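Local coordinates for phenyl-3-pyruvate decarboxylase (Azospirillum brasilense, PDB 2NXW), which uses thiamine diphosphate and a magnesium ion to decarboxylate indole-3-pyruvate to indole-3-acetaldehyde, a step in auxin biosynthesis, at residues 475-480 / 540-545. Residues are numbered along the deposited sequence; the frame is centred on the assembly and turned at random.
With MG (magnesium ion), chain C; TPP (thiamine diphosphate), chain E.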
ATOM      1  N   ASN A 475      27.439  16.509 -27.950  1.00 10.58           N
ATOM      2  CA  ASN A 475      28.296  16.684 -26.788  1.00 11.09           C
ATOM      3  C   ASN A 475      28.386  18.115 -26.296  1.00 11.05           C
ATOM      4  O   ASN A 475      29.200  18.910 -26.795  1.00 12.41           O
ATOM      5  CB  ASN A 475      29.711  16.152 -27.065  1.00 11.72           C
ATOM      6  CG  ASN A 475      30.529  16.007 -25.793  1.00 10.19           C
ATOM      7  OD1 ASN A 475      30.128  16.491 -24.730  1.00 10.83           O
ATOM      8  ND2 ASN A 475      31.676  15.360 -25.888  1.00 12.15           N
ATOM      9  N   ASN A 476      27.547  18.445 -25.315  1.00 11.48           N
ATOM     10  CA  ASN A 476      27.575  19.780 -24.729  1.00 10.95           C
ATOM     11  C   ASN A 476      28.188  19.745 -23.323  1.00 11.47           C
ATOM     12  O   ASN A 476      28.118  20.734 -22.596  1.00 12.31           O
ATOM     13  CB  ASN A 476      26.168  20.435 -24.705  1.00 11.55           C
ATOM     14  CG  ASN A 476      25.071  19.527 -24.130  1.00 10.80           C
ATOM     15  OD1 ASN A 476      25.345  18.570 -23.411  1.00 11.67           O
ATOM     16  ND2 ASN A 476      23.820  19.861 -24.433  1.00 12.64           N
ATOM     17  N   ALA A 477      28.837  18.634 -22.963  1.00 11.51           N
ATOM     18  CA  ALA A 477      29.470  18.474 -21.641  1.00 10.52           C
ATOM     19  C   ALA A 477      28.481  18.966 -20.600  1.00 11.81           C
ATOM     20  O   ALA A 477      28.802  19.789 -19.729  1.00 11.09           O
ATOM     21  CB  ALA A 477      30.762  19.294 -21.573  1.00 12.97           C
ATOM     22  N   SER A 478      27.274  18.423 -20.677  1.00 10.48           N
ATOM     23  CA  SER A 478      26.209  18.886 -19.809  1.00 10.26           C
ATOM     24  C   SER A 478      24.979  18.006 -19.824  1.00 10.28           C
ATOM     25  O   SER A 478      24.686  17.335 -20.821  1.00 10.09           O
ATOM     26  CB  SER A 478      25.783  20.276 -20.310  1.00 12.05           C
ATOM     27  OG  SER A 478      24.701  20.829 -19.583  1.00 12.16           O
ATOM     28  N   TRP A 479      24.262  18.012 -18.703  1.00 10.14           N
ATOM     29  CA  TRP A 479      22.953  17.365 -18.631  1.00 10.05           C
ATOM     30  C   TRP A 479      22.121  18.623 -18.915  1.00 11.09           C
ATOM     31  O   TRP A 479      21.532  19.236 -18.009  1.00 11.22           O
ATOM     32  CB  TRP A 479      22.678  16.851 -17.218  1.00 10.50           C
ATOM     33  CG  TRP A 479      23.286  15.518 -16.901  1.00 11.10           C
ATOM     34  CD1 TRP A 479      23.463  14.446 -17.755  1.00 10.60           C
ATOM     35  CD2 TRP A 479      23.740  15.080 -15.618  1.00 11.15           C
ATOM     36  NE1 TRP A 479      23.998  13.382 -17.068  1.00 10.46           N
ATOM     37  CE2 TRP A 479      24.178  13.742 -15.758  1.00 11.51           C
ATOM     38  CE3 TRP A 479      23.819  15.690 -14.358  1.00 11.89           C
ATOM     39  CZ2 TRP A 479      24.687  13.005 -14.690  1.00 12.10           C
ATOM     40  CZ3 TRP A 479      24.322  14.966 -13.301  1.00 12.10           C
ATOM     41  CH2 TRP A 479      24.753  13.633 -13.467  1.00 12.90           C
ATOM     42  N   GLU A 480      22.092  19.024 -20.181  1.00 10.49           N
ATOM     43  CA  GLU A 480      21.464  20.278 -20.563  1.00 10.57           C
ATOM     44  C   GLU A 480      19.977  20.423 -20.312  1.00 11.37           C
ATOM     45  O   GLU A 480      19.516  21.508 -19.963  1.00 12.42           O
ATOM     46  CB  GLU A 480      21.804  20.609 -22.021  1.00 10.97           C
ATOM     47  CG  GLU A 480      21.584  22.087 -22.428  1.00 12.52           C
ATOM     48  CD  GLU A 480      22.503  23.091 -21.723  1.00 14.27           C
ATOM     49  OE1 GLU A 480      23.534  22.702 -21.127  1.00 14.63           O
ATOM     50  OE2 GLU A 480      22.178  24.300 -21.786  1.00 15.38           O
ATOM     51  N   ILE A 540      28.802  20.989 -28.900  1.00 11.19           N
ATOM     52  CA  ILE A 540      27.777  22.028 -28.861  1.00 12.41           C
ATOM     53  C   ILE A 540      27.948  22.832 -27.578  1.00 12.11           C
ATOM     54  O   ILE A 540      28.163  22.257 -26.519  1.00 12.72           O
ATOM     55  CB  ILE A 540      26.372  21.387 -28.840  1.00 12.32           C
ATOM     56  CG1 ILE A 540      26.183  20.518 -30.081  1.00 14.45           C
ATOM     57  CG2 ILE A 540      25.280  22.464 -28.754  1.00 12.63           C
ATOM     58  CD1 ILE A 540      24.887  19.691 -30.057  1.00 14.43           C
ATOM     59  N   PRO A 541      27.867  24.170 -27.658  1.00 12.76           N
ATOM     60  CA  PRO A 541      28.024  24.939 -26.419  1.00 13.36           C
ATOM     61  C   PRO A 541      26.826  24.766 -25.474  1.00 12.81           C
ATOM     62  O   PRO A 541      25.710  24.461 -25.904  1.00 14.26           O
ATOM     63  CB  PRO A 541      28.111  26.392 -26.905  1.00 14.76           C
ATOM     64  CG  PRO A 541      28.528  26.288 -28.341  1.00 15.33           C
ATOM     65  CD  PRO A 541      27.799  25.055 -28.837  1.00 14.01           C
ATOM     66  N   ARG A 542      27.070  24.956 -24.181  1.00 13.49           N
ATOM     67  CA  ARG A 542      25.988  24.908 -23.212  1.00 12.88           C
ATOM     68  C   ARG A 542      25.098  26.123 -23.479  1.00 14.23           C
ATOM     69  O   ARG A 542      25.578  27.167 -23.961  1.00 14.15           O
ATOM     70  CB  ARG A 542      26.541  24.980 -21.793  1.00 13.19           C
ATOM     71  CG  ARG A 542      27.335  23.760 -21.404  1.00 12.55           C
ATOM     72  CD  ARG A 542      27.999  23.964 -20.070  1.00 13.49           C
ATOM     73  NE  ARG A 542      28.846  22.835 -19.712  1.00 14.14           N
ATOM     74  CZ  ARG A 542      29.847  22.904 -18.844  1.00 15.39           C
ATOM     75  NH1 ARG A 542      30.121  24.054 -18.235  1.00 16.04           N
ATOM     76  NH2 ARG A 542      30.598  21.843 -18.611  1.00 14.17           N
ATOM     77  N   GLY A 543      23.810  25.991 -23.188  1.00 13.56           N
ATOM     78  CA  GLY A 543      22.893  27.101 -23.397  1.00 16.08           C
ATOM     79  C   GLY A 543      22.310  27.182 -24.800  1.00 16.99           C
ATOM     80  O   GLY A 543      21.459  28.029 -25.073  1.00 20.49           O
ATOM     81  N   VAL A 544      22.759  26.305 -25.696  1.00 15.00           N
ATOM     82  CA  VAL A 544      22.277  26.303 -27.077  1.00 13.84           C
ATOM     83  C   VAL A 544      21.336  25.121 -27.224  1.00 14.09           C
ATOM     84  O   VAL A 544      21.746  23.969 -27.088  1.00 14.59           O
ATOM     85  CB  VAL A 544      23.464  26.196 -28.049  1.00 14.43           C
ATOM     86  CG1 VAL A 544      22.983  26.290 -29.493  1.00 16.61           C
ATOM     87  CG2 VAL A 544      24.459  27.335 -27.752  1.00 16.04           C
ATOM     88  N   LEU A 545      20.073  25.425 -27.496  1.00 13.28           N
ATOM     89  CA  LEU A 545      19.017  24.418 -27.577  1.00 12.97           C
ATOM     90  C   LEU A 545      18.325  24.328 -28.922  1.00 13.23           C
ATOM     91  O   LEU A 545      18.348  25.265 -29.715  1.00 13.98           O
ATOM     92  CB  LEU A 545      17.940  24.746 -26.534  1.00 14.15           C
ATOM     93  CG  LEU A 545      18.434  25.174 -25.156  1.00 13.12           C
ATOM     94  CD1 LEU A 545      17.253  25.575 -24.284  1.00 16.18           C
ATOM     95  CD2 LEU A 545      19.213  24.033 -24.520  1.00 14.68           C
TER
HETATM   96 MG    MG C4002      24.370  16.819 -22.853  1.00 10.30          MG
HETATM   97  N1' TPP E2002      18.316   8.948 -15.342  1.00 10.95           N
HETATM   98  C2' TPP E2002      17.641   8.263 -16.279  1.00 11.21           C
HETATM   99  CM2 TPP E2002      17.899   6.774 -16.447  1.00 12.90           C
HETATM  100  N3' TPP E2002      16.740   8.872 -17.056  1.00 11.14           N
HETATM  101  C4' TPP E2002      16.467  10.203 -16.942  1.00 12.02           C
HETATM  102  N4' TPP E2002      15.492  10.754 -17.716  1.00 14.17           N
HETATM  103  C5' TPP E2002      17.209  10.989 -16.002  1.00 11.68           C
HETATM  104  C6' TPP E2002      18.129  10.302 -15.185  1.00 12.54           C
HETATM  105  C7' TPP E2002      17.004  12.512 -15.833  1.00 13.75           C
HETATM  106  N3  TPP E2002      17.439  13.340 -17.049  1.00 12.92           N
HETATM  107  C2  TPP E2002      16.500  13.754 -17.905  1.00 15.33           C
HETATM  108  S1  TPP E2002      17.386  14.681 -19.100  1.00 14.53           S
HETATM  109  C5  TPP E2002      18.987  14.494 -18.393  1.00 12.76           C
HETATM  110  C4  TPP E2002      18.748  13.723 -17.258  1.00 12.08           C
HETATM  111  CM4 TPP E2002      19.909  13.317 -16.309  1.00 11.99           C
HETATM  112  C6  TPP E2002      20.236  15.057 -18.945  1.00 11.85           C
HETATM  113  C7  TPP E2002      20.566  14.364 -20.280  1.00 12.44           C
HETATM  114  O7  TPP E2002      21.862  14.799 -20.605  1.00  9.62           O
HETATM  115  PA  TPP E2002      22.257  14.453 -22.099  1.00 10.02           P
HETATM  116  O1A TPP E2002      22.146  12.966 -22.422  1.00 11.22           O
HETATM  117  O2A TPP E2002      23.698  14.944 -22.231  1.00  9.84           O
HETATM  118  O3A TPP E2002      21.358  15.246 -23.147  1.00  9.45           O
HETATM  119  PB  TPP E2002      21.121  16.878 -23.007  1.00 10.67           P
HETATM  120  O1B TPP E2002      22.444  17.576 -22.685  1.00 10.47           O
HETATM  121  O2B TPP E2002      20.555  17.287 -24.397  1.00 13.33           O
HETATM  122  O3B TPP E2002      20.070  17.168 -21.945  1.00 11.50           O
HETATM  123  O   HOH W   1      23.615  22.738 -25.314  1.00 14.34           O
HETATM  124  O   HOH W   2      29.934  22.533 -23.877  1.00 22.09           O
HETATM  125  O   HOH W   3      23.894  16.532 -24.909  1.00 11.37           O
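Ile540 N donates to Asn475 O (3.0 Å) where two adjacent parallel strands, 470-475 and 534-539, run out into loops. Packing is close here: Asn476 CA lies 3.1 Å from Ile540 O in a CA-H...O contact, and a water accepts from Asn476 ND2 within hydrogen-bonding distance of Pro541 O and Val544 O. With CG between backbone N and carbonyl carbon (chi1 49°), Asn476 turns its amide to the cofactor; OD1 binds magnesium at 2.1 Å and ND2 donates to TPP O1B. Ser478 O and Asp449 also bind the metal, as in the diphosphate-binding motif of thiamine enzymes, and Glu480 N donates to O1B at the start of helix 480-485. The carboxylate of Glu480 faces loop 540-545: OE2 accepts from Gly543 N (2.7 Å), which comes from above its plane, while OE1 takes the Ser478 hydroxyl and a salt bridge from Arg483. Leu545 CD2 packs on Glu480 CG, 3.7 Å away. Cut back to an alanine, Glu480 would probably leave Gly543 N without its acceptor and cost Arg483 its salt bridge and the Ser478 hydroxyl its carboxylate partner. On the exposed side Arg542 NE and NH2 both grip Ala477 O side-on, the NH2 bond (2.9 Å) lying in the carbonyl plane.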